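Local coordinates for metallo-beta-lactamase domain-containing protein (Enterococcus faecalis, PDB 2AZ4) that binds two zinc ions in a metallo-beta-lactamase fold and may act as an RNA-binding exonuclease, though its function is unproven, at residues 27-32 against 83-88; 240-245 against 272-277; 335-340 against 368-373. All blocks are in the same frame, centred on the assembly; numbering follows the deposited sequence.

Interaction 1. Residues 27-32 against 83-88; sequences YKDAHI and YQHTAV
Ala30 to Ile32 run beside His85 to Ala87 as parallel strands, their short axes 4.8 Å apart and only 7° from parallel. These are neighbouring strands, 30-34 and 85-89, of a mixed sheet of the metallo-beta-lactamase fold, away from the zinc site. His31 supplies two of the ladder's backbone links: its N donates to His85 O (3.0 Å) and its O accepts from Ala87 N (3.3 Å). Two residues earlier, Asp29 O receives His85 N at 3.1 Å and, more weakly, Gln84 N. A type II' turn from Tyr27 to Ala30 closes the hairpin between strands 22-27 and 30-34.

The main side-chain contact is a face-to-face stack of His31 on Tyr83, with centroids 3.8 Å apart and planes 16° apart. His31 CG lies between its own backbone N and carbonyl carbon (chi1 63°), which swings the imidazole over to the neighbouring strand. The Tyr83 ring turns an edge to Asp29 C and Ala30 N. On the Ala30 side of the sheet, CB of Ala30 meets CB of His85 at 3.7 Å, and Val155 covers both. Asp29 brings OD1 to the edge of the His85 ring, 3.8 Å from CD2. The strand pairing thus rests on backbone bonds, whereas at its start the side chains add mainly aromatic dispersion, with a carboxylate near His85 that would probably favour a protonated imidazole.

Interaction 2. Residues 240-245 against 272-277; sequences LVQHLV and IEKSPR
Val241 and Val245, one turn apart on helix 237-249, pack against Lys274 and Pro276, where helix 265-274 ends and the chain turns into strand 278-282. This is the outer part of an alpha/beta layer: helix 265-274 is the connection of a beta-alpha-beta crossover from strand 256-260 to the parallel strand 278-282. Leu244 and Ser275 both reach Leu329 of strand 328-331, which lies between those two strands, so both segments rest on the same part of the sheet.

The close part is made by valine methyl groups, against Lys274 CB and the carbonyl oxygen of the same residue. Val241 holds CG1 anti to its backbone N (chi1 -179°), and this branch approaches Lys274 CB to 3.7 Å, the two side chains crossing at about a right angle. Val245 divides its branches: CG2 lies 3.7 Å from Lys274 O and 4.1 Å from Lys274 CB, while CG1 turns to the proline. No hydrogen bond runs between the two segments; across them the contact is van der Waals.

Toward solvent the contact is looser. The Lys274 chain, bent at chi2 and again at chi4 (85°), passes the exposed Gln242 side chain and ends in a salt bridge to Glu238, one of the first residues of helix 237-249. Glu273 makes only a long ion pair with it, OE2 lying 3.9 Å from Lys274 NZ. Beyond the helix end, Glu248 accepts a hydrogen bond from Arg277 N, a polar tie back to helix 237-249, and Ser275 OG lies within bonding reach of both Glu248 and Arg277 O. On the exposed side, Pro276 CG sits 4.0 Å from Val245 CG1.

Interaction 3. Residues 335-340 against 368-373; sequences QFDNLQ and AKKDIT
A Schellman motif ends helix 358-369, and the Lys370 side chain leaving that helix end holds the 3-10 turn 336-338 and the residue after it. Asp371, at positive phi, is the C-prime residue, its N bonded to Ala368 O at 2.8 Å; the chain then enters strand 373-376, at one margin of the domain's parallel sheet. Bends at chi3 (54°) and chi4 curl the lysine so that CD passes Asp337 and NZ hydrogen-bonds two backbone carbonyls. Leu339 O takes NZ nearly head-on at 2.9 Å, with a C=O...N angle of 162°, whereas NZ, 3.0 Å from Asp337 O, stands 55° out of that carbonyl's plane.

A water is the third partner, accepting from Lys370 NZ at 2.7 Å and donating to Asp337 OD1. The ammonium and carboxylate, 4.3 Å apart from NZ to OD1, are thereby linked through water rather than as a direct salt bridge. Three acceptors surround NZ, though not in a tetrahedral array, and probably stabilise its charge. Next to these bonds Ile372 crosses Leu339 at about a right angle, and its CD1 methyl lies 3.6 Å from Leu339 CB; its CG1 is 3.6 Å from Gln340 O.

Interactions 2 and 3 belong to the same alpha/beta part of the chain: their centres are 22 Å apart and their nearest atoms about 8 Å, so they are neighbours that do not touch. Arg254 connects their surroundings, its O bonded to Arg277 of interaction 2 and its NH2 to Thr373 of interaction 3. Interaction 1 lies on the opposite side of the chain's centre, 47 Å from interaction 2 and 54 Å from interaction 3 between centres, in a sheet of the metallo-beta-lactamase part. None of the three reaches the two-zinc site, where Asp189 is shared by both metals. Along the chain they follow in series, each closing before the next opens.

Interaction 1. Residues 27-32 against 83-88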
ATOM      1  N   TYR A  27     -18.605   0.882 -20.020  1.00 23.39           N
ATOM      2  CA  TYR A  27     -19.096   0.167 -21.185  1.00 24.97           C
ATOM      3  C   TYR A  27     -20.592  -0.096 -21.008  1.00 25.42           C
ATOM      4  O   TYR A  27     -21.000  -0.749 -20.038  1.00 25.56           O
ATOM      5  CB  TYR A  27     -18.389  -1.182 -21.355  1.00 24.38           C
ATOM      6  CG  TYR A  27     -18.824  -1.920 -22.608  1.00 26.01           C
ATOM      7  CD1 TYR A  27     -18.347  -1.534 -23.863  1.00 26.60           C
ATOM      8  CD2 TYR A  27     -19.707  -2.996 -22.539  1.00 23.91           C
ATOM      9  CE1 TYR A  27     -18.735  -2.201 -25.023  1.00 27.44           C
ATOM     10  CE2 TYR A  27     -20.117  -3.663 -23.697  1.00 27.80           C
ATOM     11  CZ  TYR A  27     -19.614  -3.258 -24.937  1.00 27.19           C
ATOM     12  OH  TYR A  27     -19.982  -3.923 -26.079  1.00 27.01           O
ATOM     13  N   LYS A  28     -21.380   0.397 -21.965  1.00 25.84           N
ATOM     14  CA  LYS A  28     -22.852   0.360 -21.928  1.00 26.19           C
ATOM     15  C   LYS A  28     -23.355   0.906 -20.590  1.00 26.12           C
ATOM     16  O   LYS A  28     -22.967   2.000 -20.204  1.00 26.51           O
ATOM     17  CB  LYS A  28     -23.412  -1.035 -22.245  1.00 26.91           C
ATOM     18  CG  LYS A  28     -23.213  -1.488 -23.688  1.00 29.25           C
ATOM     19  CD  LYS A  28     -23.771  -2.889 -23.855  1.00 33.09           C
ATOM     20  CE  LYS A  28     -24.023  -3.235 -25.305  1.00 34.77           C
ATOM     21  NZ  LYS A  28     -24.536  -4.645 -25.420  1.00 35.87           N
ATOM     22  N   ASP A  29     -24.194   0.152 -19.887  1.00 26.18           N
ATOM     23  CA  ASP A  29     -24.705   0.597 -18.593  1.00 26.09           C
ATOM     24  C   ASP A  29     -23.904   0.091 -17.380  1.00 25.25           C
ATOM     25  O   ASP A  29     -24.425   0.045 -16.250  1.00 24.79           O
ATOM     26  CB  ASP A  29     -26.189   0.250 -18.448  1.00 27.35           C
ATOM     27  CG  ASP A  29     -26.467  -1.228 -18.563  1.00 29.51           C
ATOM     28  OD1 ASP A  29     -25.527  -2.025 -18.790  1.00 32.51           O
ATOM     29  OD2 ASP A  29     -27.661  -1.588 -18.425  1.00 33.01           O
ATOM     30  N   ALA A  30     -22.641  -0.258 -17.606  1.00 23.15           N
ATOM     31  CA  ALA A  30     -21.774  -0.613 -16.493  1.00 22.27           C
ATOM     32  C   ALA A  30     -20.516   0.246 -16.423  1.00 21.67           C
ATOM     33  O   ALA A  30     -20.000   0.729 -17.451  1.00 20.99           O
ATOM     34  CB  ALA A  30     -21.425  -2.116 -16.526  1.00 21.52           C
ATOM     35  N   HIS A  31     -20.038   0.461 -15.200  1.00 20.38           N
ATOM     36  CA  HIS A  31     -18.743   1.098 -15.014  1.00 20.14           C
ATOM     37  C   HIS A  31     -18.056   0.640 -13.742  1.00 19.51           C
ATOM     38  O   HIS A  31     -18.718   0.270 -12.765  1.00 19.54           O
ATOM     39  CB  HIS A  31     -18.809   2.652 -15.155  1.00 19.56           C
ATOM     40  CG  HIS A  31     -19.653   3.362 -14.136  1.00 18.58           C
ATOM     41  ND1 HIS A  31     -20.491   2.715 -13.250  1.00 20.94           N
ATOM     42  CD2 HIS A  31     -19.797   4.688 -13.884  1.00 14.45           C
ATOM     43  CE1 HIS A  31     -21.102   3.612 -12.489  1.00 16.23           C
ATOM     44  NE2 HIS A  31     -20.692   4.812 -12.849  1.00 17.66           N
ATOM     45  N   ILE A  32     -16.732   0.621 -13.792  1.00 18.59           N
ATOM     46  CA  ILE A  32     -15.893   0.274 -12.657  1.00 18.27           C
ATOM     47  C   ILE A  32     -14.929   1.415 -12.351  1.00 17.89           C
ATOM     48  O   ILE A  32     -14.650   2.252 -13.215  1.00 17.14           O
ATOM     49  CB  ILE A  32     -15.097  -1.034 -12.868  1.00 18.10           C
ATOM     50  CG1 ILE A  32     -14.102  -0.891 -14.027  1.00 18.44           C
ATOM     51  CG2 ILE A  32     -16.062  -2.185 -13.066  1.00 18.41           C
ATOM     52  CD1 ILE A  32     -13.139  -2.073 -14.209  1.00 18.21           C
ATOM     53  N   TYR A  83     -25.910   4.492 -14.720  1.00 30.02           N
ATOM     54  CA  TYR A  83     -25.366   3.142 -14.861  1.00 28.24           C
ATOM     55  C   TYR A  83     -26.168   2.144 -14.025  1.00 27.68           C
ATOM     56  O   TYR A  83     -26.511   2.423 -12.875  1.00 26.95           O
ATOM     57  CB  TYR A  83     -23.878   3.126 -14.496  1.00 27.48           C
ATOM     58  CG  TYR A  83     -23.037   3.833 -15.534  1.00 26.80           C
ATOM     59  CD1 TYR A  83     -22.580   3.154 -16.662  1.00 25.02           C
ATOM     60  CD2 TYR A  83     -22.707   5.181 -15.397  1.00 24.16           C
ATOM     61  CE1 TYR A  83     -21.827   3.793 -17.637  1.00 24.92           C
ATOM     62  CE2 TYR A  83     -21.941   5.836 -16.369  1.00 25.52           C
ATOM     63  CZ  TYR A  83     -21.515   5.130 -17.490  1.00 26.60           C
ATOM     64  OH  TYR A  83     -20.764   5.763 -18.454  1.00 27.18           O
ATOM     65  N   GLN A  84     -26.492   1.002 -14.621  1.00 27.36           N
ATOM     66  CA  GLN A  84     -27.190  -0.068 -13.897  1.00 27.71           C
ATOM     67  C   GLN A  84     -26.255  -0.882 -13.009  1.00 26.60           C
ATOM     68  O   GLN A  84     -26.703  -1.432 -11.996  1.00 26.44           O
ATOM     69  CB  GLN A  84     -27.920  -1.010 -14.858  1.00 28.44           C
ATOM     70  CG  GLN A  84     -29.208  -0.406 -15.436  1.00 32.98           C
ATOM     71  CD  GLN A  84     -30.204  -0.043 -14.350  1.00 37.17           C
ATOM     72  OE1 GLN A  84     -30.534   1.135 -14.153  1.00 39.81           O
ATOM     73  NE2 GLN A  84     -30.663  -1.052 -13.617  1.00 38.58           N
ATOM     74  N   HIS A  85     -24.974  -0.952 -13.393  1.00 25.25           N
ATOM     75  CA  HIS A  85     -23.977  -1.805 -12.713  1.00 24.22           C
ATOM     76  C   HIS A  85     -22.741  -0.981 -12.408  1.00 23.32           C
ATOM     77  O   HIS A  85     -22.154  -0.393 -13.309  1.00 23.04           O
ATOM     78  CB  HIS A  85     -23.567  -3.003 -13.587  1.00 23.73           C
ATOM     79  CG  HIS A  85     -24.723  -3.771 -14.153  1.00 25.90           C
ATOM     80  ND1 HIS A  85     -25.419  -4.717 -13.430  1.00 26.00           N
ATOM     81  CD2 HIS A  85     -25.300  -3.743 -15.382  1.00 26.63           C
ATOM     82  CE1 HIS A  85     -26.386  -5.222 -14.178  1.00 25.43           C
ATOM     83  NE2 HIS A  85     -26.331  -4.652 -15.366  1.00 26.08           N
ATOM     84  N   THR A  86     -22.360  -0.936 -11.127  1.00 22.01           N
ATOM     85  CA  THR A  86     -21.233  -0.139 -10.682  1.00 20.12           C
ATOM     86  C   THR A  86     -20.453  -0.986  -9.702  1.00 19.28           C
ATOM     87  O   THR A  86     -21.051  -1.738  -8.923  1.00 18.70           O
ATOM     88  CB  THR A  86     -21.701   1.151  -9.962  1.00 20.56           C
ATOM     89  OG1 THR A  86     -22.605   1.897 -10.807  1.00 21.18           O
ATOM     90  CG2 THR A  86     -20.492   2.022  -9.587  1.00 19.14           C
ATOM     91  N   ALA A  87     -19.125  -0.869  -9.727  1.00 17.92           N
ATOM     92  CA  ALA A  87     -18.302  -1.529  -8.711  1.00 16.96           C
ATOM     93  C   ALA A  87     -16.965  -0.843  -8.575  1.00 16.51           C
ATOM     94  O   ALA A  87     -16.489  -0.180  -9.514  1.00 15.84           O
ATOM     95  CB  ALA A  87     -18.085  -3.021  -9.066  1.00 15.96           C
ATOM     96  N   VAL A  88     -16.329  -1.043  -7.422  1.00 15.37           N
ATOM     97  CA  VAL A  88     -15.055  -0.408  -7.167  1.00 15.02           C
ATOM     98  C   VAL A  88     -14.078  -1.508  -6.768  1.00 15.33           C
ATOM     99  O   VAL A  88     -14.429  -2.426  -6.037  1.00 14.68           O
ATOM    100  CB  VAL A  88     -15.119   0.727  -6.067  1.00 14.11           C
ATOM    101  CG1 VAL A  88     -13.728   1.293  -5.751  1.00 13.61           C
ATOM    102  CG2 VAL A  88     -16.025   1.868  -6.464  1.00 14.43           C
TER

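Interaction 2. Residues 240-245 against 272-277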
ATOM      1  N   LEU A 240      17.261  -8.229   2.576  1.00 17.92           N
ATOM      2  CA  LEU A 240      16.954  -7.479   3.796  1.00 17.98           C
ATOM      3  C   LEU A 240      17.052  -8.365   5.056  1.00 18.15           C
ATOM      4  O   LEU A 240      17.696  -7.975   6.047  1.00 18.07           O
ATOM      5  CB  LEU A 240      15.568  -6.832   3.696  1.00 17.32           C
ATOM      6  CG  LEU A 240      15.224  -5.834   4.809  1.00 19.29           C
ATOM      7  CD1 LEU A 240      14.423  -4.698   4.238  1.00 18.10           C
ATOM      8  CD2 LEU A 240      14.453  -6.522   5.962  1.00 21.50           C
ATOM      9  N   VAL A 241      16.427  -9.546   5.021  1.00 18.55           N
ATOM     10  CA  VAL A 241      16.419 -10.426   6.213  1.00 20.54           C
ATOM     11  C   VAL A 241      17.814 -10.998   6.548  1.00 20.31           C
ATOM     12  O   VAL A 241      18.144 -11.142   7.727  1.00 20.92           O
ATOM     13  CB  VAL A 241      15.361 -11.552   6.145  1.00 20.56           C
ATOM     14  CG1 VAL A 241      15.400 -12.397   7.437  1.00 22.96           C
ATOM     15  CG2 VAL A 241      13.989 -10.938   6.012  1.00 23.54           C
ATOM     16  N   GLN A 242      18.612 -11.300   5.525  1.00 19.77           N
ATOM     17  CA  GLN A 242      20.010 -11.753   5.723  1.00 20.12           C
ATOM     18  C   GLN A 242      20.867 -10.687   6.400  1.00 20.05           C
ATOM     19  O   GLN A 242      21.680 -10.993   7.286  1.00 20.20           O
ATOM     20  CB  GLN A 242      20.633 -12.180   4.386  1.00 19.88           C
ATOM     21  CG  GLN A 242      19.890 -13.396   3.744  1.00 21.10           C
ATOM     22  CD  GLN A 242      20.047 -14.653   4.570  1.00 25.39           C
ATOM     23  OE1 GLN A 242      19.069 -15.267   4.981  1.00 28.75           O
ATOM     24  NE2 GLN A 242      21.282 -15.030   4.829  1.00 23.47           N
ATOM     25  N   HIS A 243      20.662  -9.431   6.001  1.00 20.20           N
ATOM     26  CA  HIS A 243      21.293  -8.295   6.668  1.00 19.88           C
ATOM     27  C   HIS A 243      20.865  -8.196   8.140  1.00 19.99           C
ATOM     28  O   HIS A 243      21.706  -8.009   9.025  1.00 20.38           O
ATOM     29  CB  HIS A 243      20.992  -6.986   5.917  1.00 19.93           C
ATOM     30  CG  HIS A 243      21.937  -6.698   4.793  1.00 21.29           C
ATOM     31  ND1 HIS A 243      23.267  -6.395   5.001  1.00 20.99           N
ATOM     32  CD2 HIS A 243      21.738  -6.615   3.454  1.00 21.65           C
ATOM     33  CE1 HIS A 243      23.855  -6.163   3.839  1.00 22.58           C
ATOM     34  NE2 HIS A 243      22.949  -6.284   2.884  1.00 22.63           N
ATOM     35  N   LEU A 244      19.571  -8.343   8.406  1.00 20.23           N
ATOM     36  CA  LEU A 244      19.068  -8.374   9.787  1.00 20.69           C
ATOM     37  C   LEU A 244      19.734  -9.492  10.603  1.00 20.90           C
ATOM     38  O   LEU A 244      20.143  -9.262  11.741  1.00 21.07           O
ATOM     39  CB  LEU A 244      17.549  -8.520   9.815  1.00 20.56           C
ATOM     40  CG  LEU A 244      16.913  -8.425  11.211  1.00 23.54           C
ATOM     41  CD1 LEU A 244      15.657  -7.582  11.155  1.00 25.45           C
ATOM     42  CD2 LEU A 244      16.582  -9.828  11.747  1.00 25.63           C
ATOM     43  N   VAL A 245      19.848 -10.687  10.012  1.00 20.85           N
ATOM     44  CA  VAL A 245      20.543 -11.809  10.648  1.00 20.97           C
ATOM     45  C   VAL A 245      21.979 -11.425  10.965  1.00 21.59           C
ATOM     46  O   VAL A 245      22.426 -11.585  12.109  1.00 22.46           O
ATOM     47  CB  VAL A 245      20.531 -13.123   9.799  1.00 20.59           C
ATOM     48  CG1 VAL A 245      21.432 -14.193  10.462  1.00 20.86           C
ATOM     49  CG2 VAL A 245      19.118 -13.671   9.619  1.00 20.91           C
ATOM     50  N   ILE A 272      10.701 -13.428  11.661  1.00 21.36           N
ATOM     51  CA  ILE A 272      10.393 -14.502  12.608  1.00 22.88           C
ATOM     52  C   ILE A 272      11.034 -15.840  12.202  1.00 23.98           C
ATOM     53  O   ILE A 272      11.593 -16.558  13.045  1.00 24.83           O
ATOM     54  CB  ILE A 272       8.854 -14.636  12.760  1.00 22.14           C
ATOM     55  CG1 ILE A 272       8.293 -13.375  13.420  1.00 20.97           C
ATOM     56  CG2 ILE A 272       8.467 -15.880  13.547  1.00 23.89           C
ATOM     57  CD1 ILE A 272       6.780 -13.313  13.450  1.00 19.18           C
ATOM     58  N   GLU A 273      10.976 -16.149  10.905  1.00 25.21           N
ATOM     59  CA  GLU A 273      11.524 -17.396  10.334  1.00 27.30           C
ATOM     60  C   GLU A 273      13.034 -17.491  10.545  1.00 26.50           C
ATOM     61  O   GLU A 273      13.537 -18.545  10.951  1.00 26.89           O
ATOM     62  CB  GLU A 273      11.175 -17.502   8.838  1.00 27.04           C
ATOM     63  CG  GLU A 273      11.528 -18.822   8.133  1.00 30.48           C
ATOM     64  CD  GLU A 273      11.562 -18.695   6.594  1.00 31.93           C
ATOM     65  OE1 GLU A 273      10.801 -17.864   6.038  1.00 35.88           O
ATOM     66  OE2 GLU A 273      12.352 -19.435   5.934  1.00 38.18           O
ATOM     67  N   LYS A 274      13.751 -16.394  10.308  1.00 24.59           N
ATOM     68  CA  LYS A 274      15.207 -16.447  10.217  1.00 23.91           C
ATOM     69  C   LYS A 274      15.979 -15.842  11.403  1.00 23.36           C
ATOM     70  O   LYS A 274      17.160 -16.121  11.588  1.00 22.17           O
ATOM     71  CB  LYS A 274      15.656 -15.805   8.899  1.00 23.97           C
ATOM     72  CG  LYS A 274      15.191 -16.579   7.664  1.00 25.33           C
ATOM     73  CD  LYS A 274      16.201 -16.476   6.520  1.00 30.21           C
ATOM     74  CE  LYS A 274      15.875 -17.446   5.412  1.00 31.58           C
ATOM     75  NZ  LYS A 274      14.864 -16.900   4.457  1.00 35.23           N
ATOM     76  N   SER A 275      15.313 -15.000  12.190  1.00 22.34           N
ATOM     77  CA  SER A 275      15.964 -14.304  13.295  1.00 22.30           C
ATOM     78  C   SER A 275      16.615 -15.268  14.299  1.00 22.35           C
ATOM     79  O   SER A 275      15.918 -16.128  14.863  1.00 22.31           O
ATOM     80  CB  SER A 275      14.942 -13.396  14.004  1.00 22.34           C
ATOM     81  OG  SER A 275      15.547 -12.728  15.091  1.00 21.23           O
ATOM     82  N   PRO A 276      17.954 -15.156  14.512  1.00 22.60           N
ATOM     83  CA  PRO A 276      18.593 -16.020  15.515  1.00 22.49           C
ATOM     84  C   PRO A 276      17.988 -15.827  16.906  1.00 22.66           C
ATOM     85  O   PRO A 276      17.797 -16.821  17.625  1.00 22.55           O
ATOM     86  CB  PRO A 276      20.055 -15.556  15.512  1.00 22.78           C
ATOM     87  CG  PRO A 276      20.251 -14.896  14.186  1.00 22.93           C
ATOM     88  CD  PRO A 276      18.935 -14.260  13.867  1.00 22.57           C
ATOM     89  N   ARG A 277      17.681 -14.576  17.272  1.00 21.91           N
ATOM     90  CA  ARG A 277      17.018 -14.284  18.559  1.00 21.69           C
ATOM     91  C   ARG A 277      15.520 -14.473  18.425  1.00 21.84           C
ATOM     92  O   ARG A 277      14.954 -14.188  17.366  1.00 21.93           O
ATOM     93  CB  ARG A 277      17.251 -12.834  19.003  1.00 21.69           C
ATOM     94  CG  ARG A 277      18.661 -12.482  19.395  1.00 22.17           C
ATOM     95  CD  ARG A 277      18.693 -11.043  19.819  1.00 21.13           C
ATOM     96  NE  ARG A 277      20.044 -10.550  20.050  1.00 23.42           N
ATOM     97  CZ  ARG A 277      20.342  -9.540  20.865  1.00 22.43           C
ATOM     98  NH1 ARG A 277      19.382  -8.886  21.525  1.00 23.15           N
ATOM     99  NH2 ARG A 277      21.601  -9.174  21.015  1.00 19.53           N
TER

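Interaction 3. Residues 335-340 against 368-373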
ATOM      1  N   GLN A 335       7.700   5.104  23.172  1.00 17.44           N
ATOM      2  CA  GLN A 335       8.526   5.235  24.376  1.00 17.44           C
ATOM      3  C   GLN A 335       9.993   4.973  24.097  1.00 17.00           C
ATOM      4  O   GLN A 335      10.616   4.176  24.792  1.00 16.56           O
ATOM      5  CB  GLN A 335       8.029   4.314  25.505  1.00 17.12           C
ATOM      6  CG  GLN A 335       6.693   4.733  26.076  1.00 18.48           C
ATOM      7  CD  GLN A 335       6.411   4.049  27.414  1.00 19.21           C
ATOM      8  OE1 GLN A 335       7.020   4.384  28.450  1.00 16.65           O
ATOM      9  NE2 GLN A 335       5.519   3.067  27.390  1.00 16.88           N
ATOM     10  N   PHE A 336      10.546   5.621  23.076  1.00 17.02           N
ATOM     11  CA  PHE A 336      11.925   5.301  22.668  1.00 18.77           C
ATOM     12  C   PHE A 336      12.932   5.726  23.736  1.00 18.65           C
ATOM     13  O   PHE A 336      14.058   5.235  23.756  1.00 18.23           O
ATOM     14  CB  PHE A 336      12.274   5.898  21.283  1.00 19.03           C
ATOM     15  CG  PHE A 336      11.562   5.231  20.148  1.00 20.12           C
ATOM     16  CD1 PHE A 336      12.171   4.217  19.433  1.00 21.74           C
ATOM     17  CD2 PHE A 336      10.264   5.611  19.799  1.00 21.75           C
ATOM     18  CE1 PHE A 336      11.496   3.596  18.372  1.00 22.65           C
ATOM     19  CE2 PHE A 336       9.578   4.970  18.744  1.00 21.50           C
ATOM     20  CZ  PHE A 336      10.188   3.979  18.048  1.00 21.10           C
ATOM     21  N   ASP A 337      12.502   6.616  24.639  1.00 19.14           N
ATOM     22  CA  ASP A 337      13.365   7.117  25.734  1.00 19.70           C
ATOM     23  C   ASP A 337      13.698   6.010  26.744  1.00 19.13           C
ATOM     24  O   ASP A 337      14.601   6.159  27.566  1.00 19.40           O
ATOM     25  CB  ASP A 337      12.735   8.371  26.375  1.00 20.34           C
ATOM     26  CG  ASP A 337      13.598   9.002  27.473  1.00 24.19           C
ATOM     27  OD1 ASP A 337      14.789   9.327  27.216  1.00 27.10           O
ATOM     28  OD2 ASP A 337      13.062   9.206  28.595  1.00 27.43           O
ATOM     29  N   ASN A 338      13.015   4.865  26.637  1.00 18.80           N
ATOM     30  CA  ASN A 338      13.271   3.721  27.544  1.00 18.85           C
ATOM     31  C   ASN A 338      14.288   2.705  27.048  1.00 19.23           C
ATOM     32  O   ASN A 338      14.687   1.810  27.794  1.00 19.59           O
ATOM     33  CB  ASN A 338      11.966   3.001  27.877  1.00 18.28           C
ATOM     34  CG  ASN A 338      11.068   3.828  28.777  1.00 18.51           C
ATOM     35  OD1 ASN A 338      11.546   4.607  29.595  1.00 20.46           O
ATOM     36  ND2 ASN A 338       9.768   3.652  28.636  1.00 18.16           N
ATOM     37  N   LEU A 339      14.689   2.831  25.788  1.00 20.01           N
ATOM     38  CA  LEU A 339      15.651   1.906  25.192  1.00 20.76           C
ATOM     39  C   LEU A 339      16.983   2.155  25.840  1.00 21.27           C
ATOM     40  O   LEU A 339      17.247   3.250  26.323  1.00 20.99           O
ATOM     41  CB  LEU A 339      15.759   2.133  23.674  1.00 20.66           C
ATOM     42  CG  LEU A 339      14.559   1.798  22.773  1.00 19.79           C
ATOM     43  CD1 LEU A 339      14.858   2.156  21.330  1.00 18.57           C
ATOM     44  CD2 LEU A 339      14.166   0.327  22.888  1.00 21.31           C
ATOM     45  N   GLN A 340      17.835   1.146  25.829  1.00 21.98           N
ATOM     46  CA  GLN A 340      19.113   1.270  26.476  1.00 22.60           C
ATOM     47  C   GLN A 340      20.087   2.114  25.663  1.00 23.23           C
ATOM     48  O   GLN A 340      20.111   2.055  24.429  1.00 22.32           O
ATOM     49  CB  GLN A 340      19.708  -0.106  26.713  1.00 22.95           C
ATOM     50  CG  GLN A 340      18.806  -1.020  27.495  1.00 24.59           C
ATOM     51  CD  GLN A 340      19.289  -2.444  27.457  1.00 24.52           C
ATOM     52  OE1 GLN A 340      20.459  -2.715  27.167  1.00 24.76           O
ATOM     53  NE2 GLN A 340      18.396  -3.366  27.753  1.00 24.86           N
ATOM     54  N   ALA A 368      20.059   9.695  18.770  1.00 25.14           N
ATOM     55  CA  ALA A 368      21.439  10.141  18.914  1.00 26.88           C
ATOM     56  C   ALA A 368      21.789  10.494  20.352  1.00 28.02           C
ATOM     57  O   ALA A 368      22.789   9.997  20.876  1.00 28.39           O
ATOM     58  CB  ALA A 368      21.720  11.308  17.992  1.00 26.90           C
ATOM     59  N   LYS A 369      20.954  11.313  20.990  1.00 29.62           N
ATOM     60  CA  LYS A 369      21.145  11.721  22.407  1.00 31.75           C
ATOM     61  C   LYS A 369      21.279  10.538  23.358  1.00 31.87           C
ATOM     62  O   LYS A 369      21.920  10.638  24.411  1.00 31.68           O
ATOM     63  CB  LYS A 369      19.974  12.583  22.885  1.00 32.12           C
ATOM     64  CG  LYS A 369      19.925  13.985  22.302  1.00 36.28           C
ATOM     65  CD  LYS A 369      20.734  15.016  23.109  1.00 41.35           C
ATOM     66  CE  LYS A 369      20.202  15.215  24.536  1.00 44.21           C
ATOM     67  NZ  LYS A 369      21.160  15.996  25.381  1.00 44.79           N
ATOM     68  N   LYS A 370      20.660   9.417  22.984  1.00 32.05           N
ATOM     69  CA  LYS A 370      20.690   8.220  23.810  1.00 32.44           C
ATOM     70  C   LYS A 370      21.798   7.260  23.401  1.00 32.22           C
ATOM     71  O   LYS A 370      21.880   6.156  23.935  1.00 32.89           O
ATOM     72  CB  LYS A 370      19.329   7.528  23.780  1.00 32.18           C
ATOM     73  CG  LYS A 370      18.250   8.320  24.524  1.00 33.36           C
ATOM     74  CD  LYS A 370      16.927   7.569  24.631  1.00 33.46           C
ATOM     75  CE  LYS A 370      17.068   6.150  25.264  1.00 34.18           C
ATOM     76  NZ  LYS A 370      17.509   6.093  26.704  1.00 35.11           N
ATOM     77  N   ASP A 371      22.650   7.678  22.462  1.00 32.41           N
ATOM     78  CA  ASP A 371      23.717   6.811  21.929  1.00 32.21           C
ATOM     79  C   ASP A 371      23.112   5.486  21.398  1.00 31.09           C
ATOM     80  O   ASP A 371      23.688   4.415  21.567  1.00 31.13           O
ATOM     81  CB  ASP A 371      24.768   6.541  23.024  1.00 32.76           C
ATOM     82  CG  ASP A 371      26.124   6.103  22.469  1.00 35.79           C
ATOM     83  OD1 ASP A 371      26.526   6.584  21.378  1.00 38.50           O
ATOM     84  OD2 ASP A 371      26.801   5.276  23.144  1.00 39.06           O
ATOM     85  N   ILE A 372      21.931   5.568  20.791  1.00 29.77           N
ATOM     86  CA  ILE A 372      21.318   4.395  20.138  1.00 28.43           C
ATOM     87  C   ILE A 372      21.731   4.444  18.676  1.00 27.56           C
ATOM     88  O   ILE A 372      21.471   5.442  17.994  1.00 27.86           O
ATOM     89  CB  ILE A 372      19.774   4.387  20.287  1.00 28.39           C
ATOM     90  CG1 ILE A 372      19.369   4.352  21.774  1.00 27.79           C
ATOM     91  CG2 ILE A 372      19.133   3.200  19.534  1.00 28.29           C
ATOM     92  CD1 ILE A 372      17.876   4.592  22.004  1.00 28.15           C
ATOM     93  N   THR A 373      22.431   3.409  18.209  1.00 26.57           N
ATOM     94  CA  THR A 373      22.771   3.293  16.791  1.00 26.18           C
ATOM     95  C   THR A 373      21.514   3.084  15.923  1.00 25.89           C
ATOM     96  O   THR A 373      20.757   2.130  16.124  1.00 26.71           O
ATOM     97  CB  THR A 373      23.772   2.166  16.530  1.00 26.66           C
ATOM     98  OG1 THR A 373      24.957   2.384  17.313  1.00 27.74           O
ATOM     99  CG2 THR A 373      24.135   2.088  15.038  1.00 24.93           C
TER
HETATM  100  O   HOH W   1      17.022   8.430  27.885  1.00 56.21           O